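Local coordinates for protein TetR family transcriptional regulator (PDB 6AZH) that probably binds operator DNA as a dimer and regulates transcription, perhaps of fatty acid metabolism genes, as a member of the TetR family, at residues L83-F87 and T182-L186; I64-L69 and M89-L94; F19-N25 and K50-F54; E78-L83 and E135-Q141. All blocks are in the same frame, centred on the assembly; numbering follows the deposited sequence.

How the contacts relate
Following the chain from the N terminus, contact 3 closes first: 19-25 on helix 6-26 meets 50-54, the start of helix 50-74, within the DNA-binding domain. Contact 2 then closes a short connection, setting 64-69 of the same long helix against 89-94 of helix 79-96. Contact 4 ties the start of helix 79-96 to the end of helix 113-138, and contact 1 ties its next turn to helix 174-187. Contacts 1, 2 and 4 cross one another along the chain and share helix 79-96; contacts 1 and 4 also share Leu83. Contacts 3 and 4 lie about 39 Å apart, centre to centre. Contacts 1, 3 and 4 touch the second subunit.

Contact 1: L83-F87 and T182-L186; sequences LKKLF and TINIL
Helices 83-87 and 182-186 run in roughly opposite directions, at 135°, with axes 10.9 Å apart and Phe87 facing Thr182 where the backbones come nearest. Phe87 is central, touching Thr182, Ile185 and Leu186. Its CG stands anti to its own carbonyl carbon (chi1 -56°), which sends the ring toward helix 182-186. Ile185 reaches it from the opposite direction. Ile185 CD1 lies over one face, offset toward the rim, while Ile185 CG2 comes to 3.9 Å from Phe87 CZ. The other face lies over the carbonyl oxygen of Leu83, one turn earlier in its own helix. Thr182 meets the near edge of the ring, with OG1 3.6 Å from Phe87 CD2 and CG2 in the ring plane. Leu186 CG packs further along the edge, 4.2 Å from Phe87 CE2.

Lys84 adds an aliphatic flank. Its extended chain crosses Leu186 at about a right angle, and its CG is 3.8 Å from Leu186 CD1. Its ammonium group pairs with Glu81. No direct hydrogen bond joins the segments. One water donates to both Lys84 O and Thr182 OG1, at 2.8 Å each, and Thr182 OG1 also bonds to Ile178 O. This is plain helix packing in the all-helical C-terminal domain. Helix 147-165 places Leu154 against both Phe87 and Ile185. Helix 113-138 receives Leu83 and Leu86, and Ile189 of the second subunit packs on Ile185 and Leu186.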
# COMPACT_ATOMS: atom_id res chain seq x y z
N LEU A 83 1.03 15.63 15.38
CA LEU A 83 1.27 15.03 14.06
C LEU A 83 2.73 14.67 13.87
O LEU A 83 3.04 13.61 13.32
CB LEU A 83 0.81 15.97 12.93
CG LEU A 83 -0.71 16.16 12.83
CD1 LEU A 83 -1.04 17.31 11.86
CD2 LEU A 83 -1.42 14.86 12.42
N LYS A 84 3.64 15.53 14.33
CA LYS A 84 5.06 15.18 14.25
C LYS A 84 5.35 13.91 15.05
O LYS A 84 6.09 13.04 14.58
CB LYS A 84 5.91 16.35 14.74
CG LYS A 84 5.88 17.54 13.77
CD LYS A 84 6.37 18.80 14.49
CE LYS A 84 6.32 20.04 13.62
NZ LYS A 84 7.00 21.13 14.39
N LYS A 85 4.73 13.76 16.22
CA LYS A 85 4.94 12.56 17.02
C LYS A 85 4.26 11.35 16.39
O LYS A 85 4.74 10.22 16.55
CB LYS A 85 4.45 12.78 18.46
CG LYS A 85 5.39 13.68 19.29
CD LYS A 85 4.84 14.10 20.65
CE LYS A 85 5.95 14.73 21.50
NZ LYS A 85 5.46 15.22 22.82
N LEU A 86 3.16 11.57 15.67
CA LEU A 86 2.49 10.48 14.96
C LEU A 86 3.40 9.86 13.90
O LEU A 86 3.52 8.63 13.81
CB LEU A 86 1.19 11.00 14.33
CG LEU A 86 0.55 10.06 13.30
CD1 LEU A 86 -0.05 8.89 14.01
CD2 LEU A 86 -0.54 10.80 12.50
N PHE A 87 4.06 10.71 13.09
CA PHE A 87 4.91 10.19 12.03
C PHE A 87 6.05 9.38 12.61
O PHE A 87 6.37 8.29 12.11
CB PHE A 87 5.46 11.34 11.17
CG PHE A 87 4.41 12.21 10.58
CD1 PHE A 87 3.16 11.69 10.24
CD2 PHE A 87 4.65 13.56 10.37
CE1 PHE A 87 2.18 12.51 9.71
CE2 PHE A 87 3.67 14.38 9.83
CZ PHE A 87 2.44 13.85 9.49
N THR A 182 8.32 13.71 7.30
CA THR A 182 7.71 14.78 8.08
C THR A 182 7.77 16.10 7.32
O THR A 182 6.77 16.81 7.21
CB THR A 182 8.39 14.90 9.45
OG1 THR A 182 8.24 13.68 10.19
CG2 THR A 182 7.77 16.05 10.26
N ILE A 183 8.94 16.43 6.77
CA ILE A 183 9.05 17.67 6.01
C ILE A 183 8.22 17.60 4.74
O ILE A 183 7.48 18.53 4.41
CB ILE A 183 10.53 17.99 5.72
CG1 ILE A 183 11.25 18.35 7.02
CG2 ILE A 183 10.63 19.15 4.75
CD1 ILE A 183 12.77 18.31 6.91
N ASN A 184 8.29 16.47 4.01
CA ASN A 184 7.51 16.37 2.77
C ASN A 184 6.03 16.59 3.04
O ASN A 184 5.36 17.32 2.30
CB ASN A 184 7.73 15.00 2.13
CG ASN A 184 9.14 14.82 1.59
OD1 ASN A 184 9.93 15.77 1.54
ND2 ASN A 184 9.46 13.59 1.18
N ILE A 185 5.50 15.98 4.10
CA ILE A 185 4.07 16.07 4.38
C ILE A 185 3.70 17.46 4.89
O ILE A 185 2.70 18.05 4.45
CB ILE A 185 3.65 14.99 5.39
CG1 ILE A 185 3.70 13.60 4.77
CG2 ILE A 185 2.24 15.28 5.90
CD1 ILE A 185 3.25 12.50 5.71
N LEU A 186 4.47 17.99 5.85
CA LEU A 186 4.07 19.27 6.45
C LEU A 186 4.38 20.45 5.53
O LEU A 186 3.54 21.33 5.33
CB LEU A 186 4.76 19.44 7.82
CG LEU A 186 4.34 18.41 8.88
CD1 LEU A 186 5.03 18.68 10.23
CD2 LEU A 186 2.85 18.43 9.05
O HOH W 1 8.29 13.61 13.00

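Contact 2: I64-L69 and M89-L94; sequences IWHEKL and MQFELL
Leu93 CD2 sits over the indole face of Trp65, 3.6 Å from the centroid of the five-membered ring and 16° off its normal. This is a CH-pi contact. The two side chains lie antiparallel, one over the other, and Leu93 CG and CB continue along the indole toward its six-membered ring. Leu93 CD2 also touches Ile64 CG2. The far end of the indole reaches the backbone of the other helix: Trp65 CH2 is 3.9 Å from Gln90 O and 3.8 Å from Leu94 N. That oxygen and that nitrogen are already hydrogen-bonded to each other within their helix.

One turn along, the selenomethionine at Met89 meets Lys68 and Leu69. Its CG is anti to its backbone N (chi1 179°), and the chain then bends at chi2 and chi3. Met89 CG lies 3.7 Å from Lys68 CB. The bends bring Met89 CE against Leu69, 4.0 Å from Leu69 CB. The Lys68 chain passes Met89 with its aliphatic part, and its ammonium end turns off from helix 89-94. No hydrogen bond crosses the contact.

The helix axes are 11.1 Å apart and nearly antiparallel, at 155°. Further out, Gln90 OE1 is held by Tyr125 OH, and Tyr125 also packs on Met89 and Leu69. Leu158 of helix 147-165 touches Trp65. This is antiparallel helix packing in the all-helical bundle of a TetR-type regulator, where the long helix 50-74 leads from the DNA-binding part into the C-terminal domain.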
# COMPACT_ATOMS: atom_id res chain seq x y z
N ILE A 64 -1.24 -2.56 19.81
CA ILE A 64 -0.20 -1.58 20.10
C ILE A 64 -0.36 -0.35 19.22
O ILE A 64 -0.01 0.76 19.64
CB ILE A 64 1.20 -2.22 19.97
CG1 ILE A 64 2.32 -1.29 20.46
CG2 ILE A 64 1.48 -2.66 18.54
CD1 ILE A 64 2.30 -1.00 21.94
N TRP A 65 -0.91 -0.50 18.01
CA TRP A 65 -1.14 0.66 17.16
C TRP A 65 -2.18 1.59 17.78
O TRP A 65 -1.96 2.80 17.90
CB TRP A 65 -1.57 0.21 15.76
CG TRP A 65 -0.45 -0.49 15.01
CD1 TRP A 65 -0.04 -1.78 15.16
CD2 TRP A 65 0.42 0.10 14.03
NE1 TRP A 65 1.02 -2.05 14.32
CE2 TRP A 65 1.33 -0.90 13.62
CE3 TRP A 65 0.53 1.38 13.46
CZ2 TRP A 65 2.32 -0.68 12.66
CZ3 TRP A 65 1.51 1.61 12.51
CH2 TRP A 65 2.39 0.59 12.12
N HIS A 66 -3.32 1.03 18.20
CA HIS A 66 -4.34 1.82 18.88
C HIS A 66 -3.81 2.42 20.18
O HIS A 66 -4.09 3.58 20.50
CB HIS A 66 -5.57 0.96 19.20
CG HIS A 66 -6.39 0.62 18.00
ND1 HIS A 66 -7.04 1.58 17.25
CD2 HIS A 66 -6.68 -0.57 17.43
CE1 HIS A 66 -7.68 0.99 16.26
NE2 HIS A 66 -7.49 -0.32 16.35
N GLU A 67 -3.04 1.64 20.93
CA GLU A 67 -2.52 2.11 22.21
C GLU A 67 -1.62 3.32 22.02
O GLU A 67 -1.77 4.35 22.70
CB GLU A 67 -1.77 0.99 22.92
CG GLU A 67 -1.07 1.41 24.21
CD GLU A 67 -0.24 0.29 24.80
OE1 GLU A 67 0.78 0.59 25.46
OE2 GLU A 67 -0.61 -0.90 24.60
N LYS A 68 -0.66 3.21 21.10
CA LYS A 68 0.29 4.30 20.88
C LYS A 68 -0.37 5.52 20.25
O LYS A 68 0.01 6.65 20.58
CB LYS A 68 1.46 3.82 20.03
CG LYS A 68 2.36 2.83 20.75
CD LYS A 68 3.79 2.91 20.26
CE LYS A 68 4.67 1.85 20.91
NZ LYS A 68 5.10 2.25 22.28
N LEU A 69 -1.35 5.32 19.37
CA LEU A 69 -2.07 6.47 18.82
C LEU A 69 -2.91 7.15 19.90
O LEU A 69 -2.92 8.38 20.00
CB LEU A 69 -2.94 6.04 17.65
CG LEU A 69 -3.75 7.14 16.96
CD1 LEU A 69 -2.82 8.23 16.42
CD2 LEU A 69 -4.60 6.56 15.84
N MSE A 89 6.18 7.83 15.62
CA MSE A 89 5.62 6.61 16.21
C MSE A 89 5.31 5.56 15.13
O MSE A 89 5.65 4.38 15.29
CB MSE A 89 4.36 6.94 17.02
CG MSE A 89 3.65 5.75 17.68
SE MSE A 89 2.46 4.76 16.44
CE MSE A 89 0.89 5.94 16.52
N GLN A 90 4.67 5.98 14.03
CA GLN A 90 4.21 5.02 13.02
C GLN A 90 5.37 4.36 12.30
O GLN A 90 5.34 3.15 12.05
CB GLN A 90 3.29 5.69 12.00
CG GLN A 90 1.93 6.09 12.51
CD GLN A 90 0.96 6.46 11.40
OE1 GLN A 90 -0.24 6.26 11.53
NE2 GLN A 90 1.48 7.00 10.30
N PHE A 91 6.38 5.14 11.94
CA PHE A 91 7.51 4.57 11.21
C PHE A 91 8.36 3.69 12.11
O PHE A 91 8.85 2.64 11.67
CB PHE A 91 8.35 5.68 10.58
CG PHE A 91 7.72 6.28 9.35
CD1 PHE A 91 7.42 5.50 8.25
CD2 PHE A 91 7.43 7.64 9.30
CE1 PHE A 91 6.84 6.04 7.13
CE2 PHE A 91 6.86 8.20 8.18
CZ PHE A 91 6.56 7.40 7.08
N GLU A 92 8.50 4.07 13.39
CA GLU A 92 9.19 3.19 14.33
C GLU A 92 8.42 1.89 14.51
O GLU A 92 9.01 0.80 14.46
CB GLU A 92 9.42 3.89 15.67
CG GLU A 92 10.54 4.93 15.61
CD GLU A 92 10.69 5.73 16.89
OE1 GLU A 92 9.91 5.51 17.84
OE2 GLU A 92 11.59 6.61 16.93
N LEU A 93 7.10 1.98 14.66
CA LEU A 93 6.28 0.77 14.81
C LEU A 93 6.33 -0.09 13.56
O LEU A 93 6.47 -1.31 13.64
CB LEU A 93 4.83 1.14 15.13
CG LEU A 93 4.06 0.17 16.03
CD1 LEU A 93 4.91 -0.25 17.23
CD2 LEU A 93 2.74 0.79 16.49
N LEU A 94 6.23 0.55 12.38
CA LEU A 94 6.37 -0.18 11.12
C LEU A 94 7.71 -0.90 11.05
O LEU A 94 7.77 -2.08 10.69
CB LEU A 94 6.23 0.79 9.95
CG LEU A 94 6.57 0.23 8.58
CD1 LEU A 94 5.61 -0.89 8.28
CD2 LEU A 94 6.47 1.34 7.54

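Contact 3: F19-N25 and K50-F54; sequences FATSGYN and KEEIF
Lys50 reaches across to Phe19 and Tyr24, and its chain can be followed outward. CB points toward the other segment. CG, anti to the backbone N (chi1 172°), sits at the edge of the Phe19 ring, in its plane, 4.0 Å from Phe19 CZ. CD comes near Tyr24 O. A bend at chi3 lays CE over one face of Tyr24, toward the rim, a CH-pi contact 3.9 Å from the ring centroid. NZ donates to Tyr24 O at 3.1 Å, tilted 31° from the carbonyl plane, and forms an off-centre cation-pi contact with the same ring. It also donates hydrogen bonds to Ser27 O and to a water that bridges to Asn25 OD1. Asn25 ND2 bonds to Asn25 O of the second subunit.

Beside it, three aromatic rings cluster. Phe54 turns its edge to the face of Phe19, with planes at 86°, and Tyr24 turns its edge to the face of Phe54. Both pairs are T-shaped. Tyr24 OH lies 3.2 Å from Glu51 CB; the Glu51 carboxylate pairs with Arg114. Met103 of helix 98-106 packs on Phe19 and Phe54. The cluster joins the first helix of the TetR helix-turn-helix domain to the start of the long helix leading out of it.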
# COMPACT_ATOMS: atom_id res chain seq x y z
N PHE A 19 2.10 -16.01 7.12
CA PHE A 19 1.24 -15.13 6.32
C PHE A 19 2.07 -14.10 5.54
O PHE A 19 1.76 -13.81 4.38
CB PHE A 19 0.23 -14.42 7.23
CG PHE A 19 -0.90 -15.29 7.71
CD1 PHE A 19 -1.65 -16.03 6.81
CD2 PHE A 19 -1.23 -15.33 9.06
CE1 PHE A 19 -2.71 -16.82 7.25
CE2 PHE A 19 -2.29 -16.11 9.51
CZ PHE A 19 -3.03 -16.87 8.60
N ALA A 20 3.11 -13.53 6.15
CA ALA A 20 3.90 -12.53 5.43
C ALA A 20 4.71 -13.14 4.29
O ALA A 20 4.93 -12.49 3.27
CB ALA A 20 4.84 -11.79 6.39
N THR A 21 5.14 -14.39 4.45
CA THR A 21 5.95 -15.04 3.43
C THR A 21 5.10 -15.54 2.27
O THR A 21 5.41 -15.30 1.10
CB THR A 21 6.73 -16.19 4.08
OG1 THR A 21 7.70 -15.66 4.99
CG2 THR A 21 7.43 -17.05 3.02
N SER A 22 4.01 -16.25 2.59
CA SER A 22 3.25 -17.00 1.60
C SER A 22 1.93 -16.37 1.23
O SER A 22 1.29 -16.84 0.29
CB SER A 22 2.98 -18.42 2.13
OG SER A 22 4.19 -19.02 2.53
N GLY A 23 1.49 -15.32 1.94
CA GLY A 23 0.16 -14.79 1.73
C GLY A 23 -0.90 -15.67 2.35
O GLY A 23 -0.61 -16.79 2.80
N TYR A 24 -2.14 -15.19 2.35
CA TYR A 24 -3.20 -15.89 3.06
C TYR A 24 -3.47 -17.26 2.45
O TYR A 24 -3.44 -18.28 3.16
CB TYR A 24 -4.47 -15.05 3.06
CG TYR A 24 -5.56 -15.69 3.86
CD1 TYR A 24 -6.54 -16.45 3.24
CD2 TYR A 24 -5.60 -15.55 5.25
CE1 TYR A 24 -7.54 -17.06 3.97
CE2 TYR A 24 -6.60 -16.15 5.99
CZ TYR A 24 -7.56 -16.90 5.35
OH TYR A 24 -8.56 -17.50 6.07
N ASN A 25 -3.74 -17.31 1.14
CA ASN A 25 -4.17 -18.58 0.53
C ASN A 25 -3.08 -19.64 0.61
O ASN A 25 -3.37 -20.84 0.76
CB ASN A 25 -4.58 -18.35 -0.93
CG ASN A 25 -5.93 -17.67 -1.06
OD1 ASN A 25 -6.69 -17.58 -0.10
ND2 ASN A 25 -6.22 -17.17 -2.26
N LYS A 50 -7.55 -21.63 9.77
CA LYS A 50 -6.61 -20.59 9.37
C LYS A 50 -7.22 -19.20 9.51
O LYS A 50 -6.55 -18.26 9.96
CB LYS A 50 -6.17 -20.86 7.93
CG LYS A 50 -5.34 -19.79 7.28
CD LYS A 50 -4.82 -20.30 5.95
CE LYS A 50 -5.80 -20.11 4.82
NZ LYS A 50 -5.29 -20.79 3.58
N GLU A 51 -8.50 -19.06 9.14
CA GLU A 51 -9.14 -17.75 9.22
C GLU A 51 -9.23 -17.27 10.66
O GLU A 51 -9.06 -16.08 10.94
CB GLU A 51 -10.54 -17.77 8.60
CG GLU A 51 -11.21 -16.38 8.62
CD GLU A 51 -12.34 -16.25 7.60
OE1 GLU A 51 -13.50 -16.50 7.96
OE2 GLU A 51 -12.06 -15.89 6.43
N GLU A 52 -9.49 -18.19 11.59
CA GLU A 52 -9.51 -17.79 13.00
C GLU A 52 -8.13 -17.33 13.45
O GLU A 52 -8.01 -16.35 14.19
CB GLU A 52 -10.04 -18.93 13.87
CG GLU A 52 -11.55 -19.10 13.81
CD GLU A 52 -12.14 -19.90 14.97
OE1 GLU A 52 -11.40 -20.30 15.88
OE2 GLU A 52 -13.37 -20.13 14.96
N ILE A 53 -7.08 -18.01 13.00
CA ILE A 53 -5.73 -17.60 13.38
C ILE A 53 -5.45 -16.21 12.83
O ILE A 53 -4.97 -15.32 13.54
CB ILE A 53 -4.67 -18.60 12.89
CG1 ILE A 53 -4.85 -19.97 13.57
CG2 ILE A 53 -3.27 -18.04 13.20
CD1 ILE A 53 -4.00 -21.07 12.94
N PHE A 54 -5.75 -16.01 11.54
CA PHE A 54 -5.54 -14.71 10.91
C PHE A 54 -6.20 -13.58 11.68
O PHE A 54 -5.57 -12.55 11.97
CB PHE A 54 -6.06 -14.74 9.47
CG PHE A 54 -5.82 -13.46 8.72
CD1 PHE A 54 -6.77 -12.44 8.73
CD2 PHE A 54 -4.64 -13.27 8.03
CE1 PHE A 54 -6.53 -11.26 8.05
CE2 PHE A 54 -4.40 -12.08 7.35
CZ PHE A 54 -5.34 -11.08 7.36
O HOH W 2 -7.16 -20.28 1.61

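Contact 4: E78-L83 and E135-Q141; sequences EPIEKL and EAISKKQ
Gln141 hydrogen-bonds to Glu78 and Ile80, and its amide spans the start of helix 79-96. Its NE2 donates to Glu78 OE1 at 2.9 Å, using the anti lone pair of that oxygen, with the carboxylate and amide planes 73° apart. Its OE1 accepts from Ile80 N at 3.0 Å, the donor tilted 30° from the carbonyl plane. Both ends of the amide are thus gripped, which should fix its rotation. Gln141 CG is anti to the carbonyl carbon (chi1 -66°), and the extended chain carries the amide across to Glu78 and Ile80. Ile80 CG2 makes van der Waals contact with this amide.

Glu78 is the N-cap residue of helix 79-96. Across the contact, helix 113-138 ends in a Schellman motif with Lys140 as the C-prime residue, so a helix start meets a helix end within the C-terminal domain.

Apolar contact comes from Pro79. Its CB lies 3.6 Å from Ala136 CB, and its CD is 3.6 Å from Lys139 CD.

Charges form a network around Glu135. Its OE1 pairs with Lys139 NZ at 2.7 Å, and its OE2 with Lys82 NZ at a longer 3.6 Å. Two waters also bridge Lys82 NZ to the carboxylate, one to each oxygen. Lys82 NZ donates to Glu73 O as well.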
# COMPACT_ATOMS: atom_id res chain seq x y z
N GLU A 78 0.18 20.69 21.32
CA GLU A 78 -0.55 21.24 20.20
C GLU A 78 -0.72 20.16 19.13
O GLU A 78 0.15 19.30 18.97
CB GLU A 78 0.19 22.43 19.59
CG GLU A 78 0.28 23.58 20.54
CD GLU A 78 -1.08 24.12 20.92
OE1 GLU A 78 -1.88 24.39 20.01
OE2 GLU A 78 -1.34 24.29 22.13
N PRO A 79 -1.82 20.20 18.39
CA PRO A 79 -2.05 19.16 17.37
C PRO A 79 -0.93 19.04 16.36
O PRO A 79 -0.61 17.92 15.92
CB PRO A 79 -3.36 19.62 16.71
CG PRO A 79 -4.04 20.46 17.72
CD PRO A 79 -2.98 21.09 18.56
N ILE A 80 -0.32 20.16 15.95
CA ILE A 80 0.77 20.08 14.98
C ILE A 80 1.94 19.30 15.56
O ILE A 80 2.65 18.59 14.84
CB ILE A 80 1.20 21.50 14.52
CG1 ILE A 80 2.28 21.41 13.45
CG2 ILE A 80 1.71 22.32 15.69
CD1 ILE A 80 1.86 20.64 12.20
N GLU A 81 2.15 19.40 16.88
CA GLU A 81 3.19 18.61 17.51
C GLU A 81 2.77 17.15 17.65
O GLU A 81 3.61 16.25 17.57
CB GLU A 81 3.55 19.21 18.87
CG GLU A 81 4.18 20.61 18.75
CD GLU A 81 5.42 20.59 17.86
OE1 GLU A 81 6.30 19.74 18.11
OE2 GLU A 81 5.50 21.41 16.91
N LYS A 82 1.47 16.91 17.84
CA LYS A 82 0.98 15.53 17.84
C LYS A 82 1.20 14.87 16.49
O LYS A 82 1.52 13.68 16.42
CB LYS A 82 -0.51 15.48 18.21
CG LYS A 82 -0.82 15.75 19.69
CD LYS A 82 -2.30 15.98 19.89
CE LYS A 82 -2.70 15.86 21.36
NZ LYS A 82 -4.16 16.10 21.54
N LEU A 83 1.03 15.63 15.38
CA LEU A 83 1.27 15.03 14.06
C LEU A 83 2.73 14.67 13.87
O LEU A 83 3.04 13.61 13.32
CB LEU A 83 0.81 15.97 12.93
CG LEU A 83 -0.71 16.16 12.83
CD1 LEU A 83 -1.04 17.31 11.86
CD2 LEU A 83 -1.42 14.86 12.42
N GLU A 135 -8.67 18.65 15.10
CA GLU A 135 -8.20 19.61 16.09
C GLU A 135 -7.17 20.56 15.49
O GLU A 135 -7.20 21.77 15.77
CB GLU A 135 -7.60 18.88 17.29
CG GLU A 135 -7.52 19.76 18.54
CD GLU A 135 -6.71 19.14 19.66
OE1 GLU A 135 -6.07 19.90 20.42
OE2 GLU A 135 -6.70 17.89 19.79
N ALA A 136 -6.26 20.03 14.66
CA ALA A 136 -5.25 20.87 14.03
C ALA A 136 -5.87 21.92 13.12
O ALA A 136 -5.40 23.06 13.07
CB ALA A 136 -4.27 20.00 13.23
N ILE A 137 -6.92 21.54 12.39
CA ILE A 137 -7.58 22.50 11.52
C ILE A 137 -8.29 23.57 12.35
O ILE A 137 -8.19 24.77 12.05
CB ILE A 137 -8.54 21.77 10.56
CG1 ILE A 137 -7.72 20.94 9.57
CG2 ILE A 137 -9.41 22.76 9.82
CD1 ILE A 137 -8.54 20.07 8.66
N SER A 138 -8.98 23.17 13.41
CA SER A 138 -9.67 24.17 14.23
C SER A 138 -8.68 25.14 14.86
O SER A 138 -9.00 26.32 15.05
CB SER A 138 -10.51 23.47 15.30
OG SER A 138 -9.73 23.10 16.41
N LYS A 139 -7.46 24.69 15.16
CA LYS A 139 -6.46 25.57 15.74
C LYS A 139 -5.62 26.29 14.69
O LYS A 139 -4.65 26.96 15.04
CB LYS A 139 -5.57 24.78 16.70
CG LYS A 139 -6.26 24.53 18.04
CD LYS A 139 -5.40 23.74 19.00
CE LYS A 139 -5.91 23.88 20.42
NZ LYS A 139 -6.18 22.56 21.06
N LYS A 140 -6.02 26.17 13.41
CA LYS A 140 -5.36 26.82 12.28
C LYS A 140 -3.88 26.46 12.19
O LYS A 140 -3.04 27.28 11.80
CB LYS A 140 -5.56 28.34 12.32
CG LYS A 140 -7.02 28.73 12.28
CD LYS A 140 -7.22 30.22 12.10
CE LYS A 140 -8.69 30.56 12.11
NZ LYS A 140 -9.47 29.51 11.37
N GLN A 141 -3.55 25.21 12.52
CA GLN A 141 -2.20 24.71 12.35
C GLN A 141 -2.06 23.85 11.11
O GLN A 141 -0.93 23.57 10.70
CB GLN A 141 -1.76 23.92 13.59
CG GLN A 141 -1.64 24.82 14.82
CD GLN A 141 -1.54 24.07 16.13
OE1 GLN A 141 -1.62 22.83 16.17
NE2 GLN A 141 -1.36 24.82 17.21
O HOH W 3 -5.76 15.25 19.38
O HOH W 4 -4.05 18.78 21.74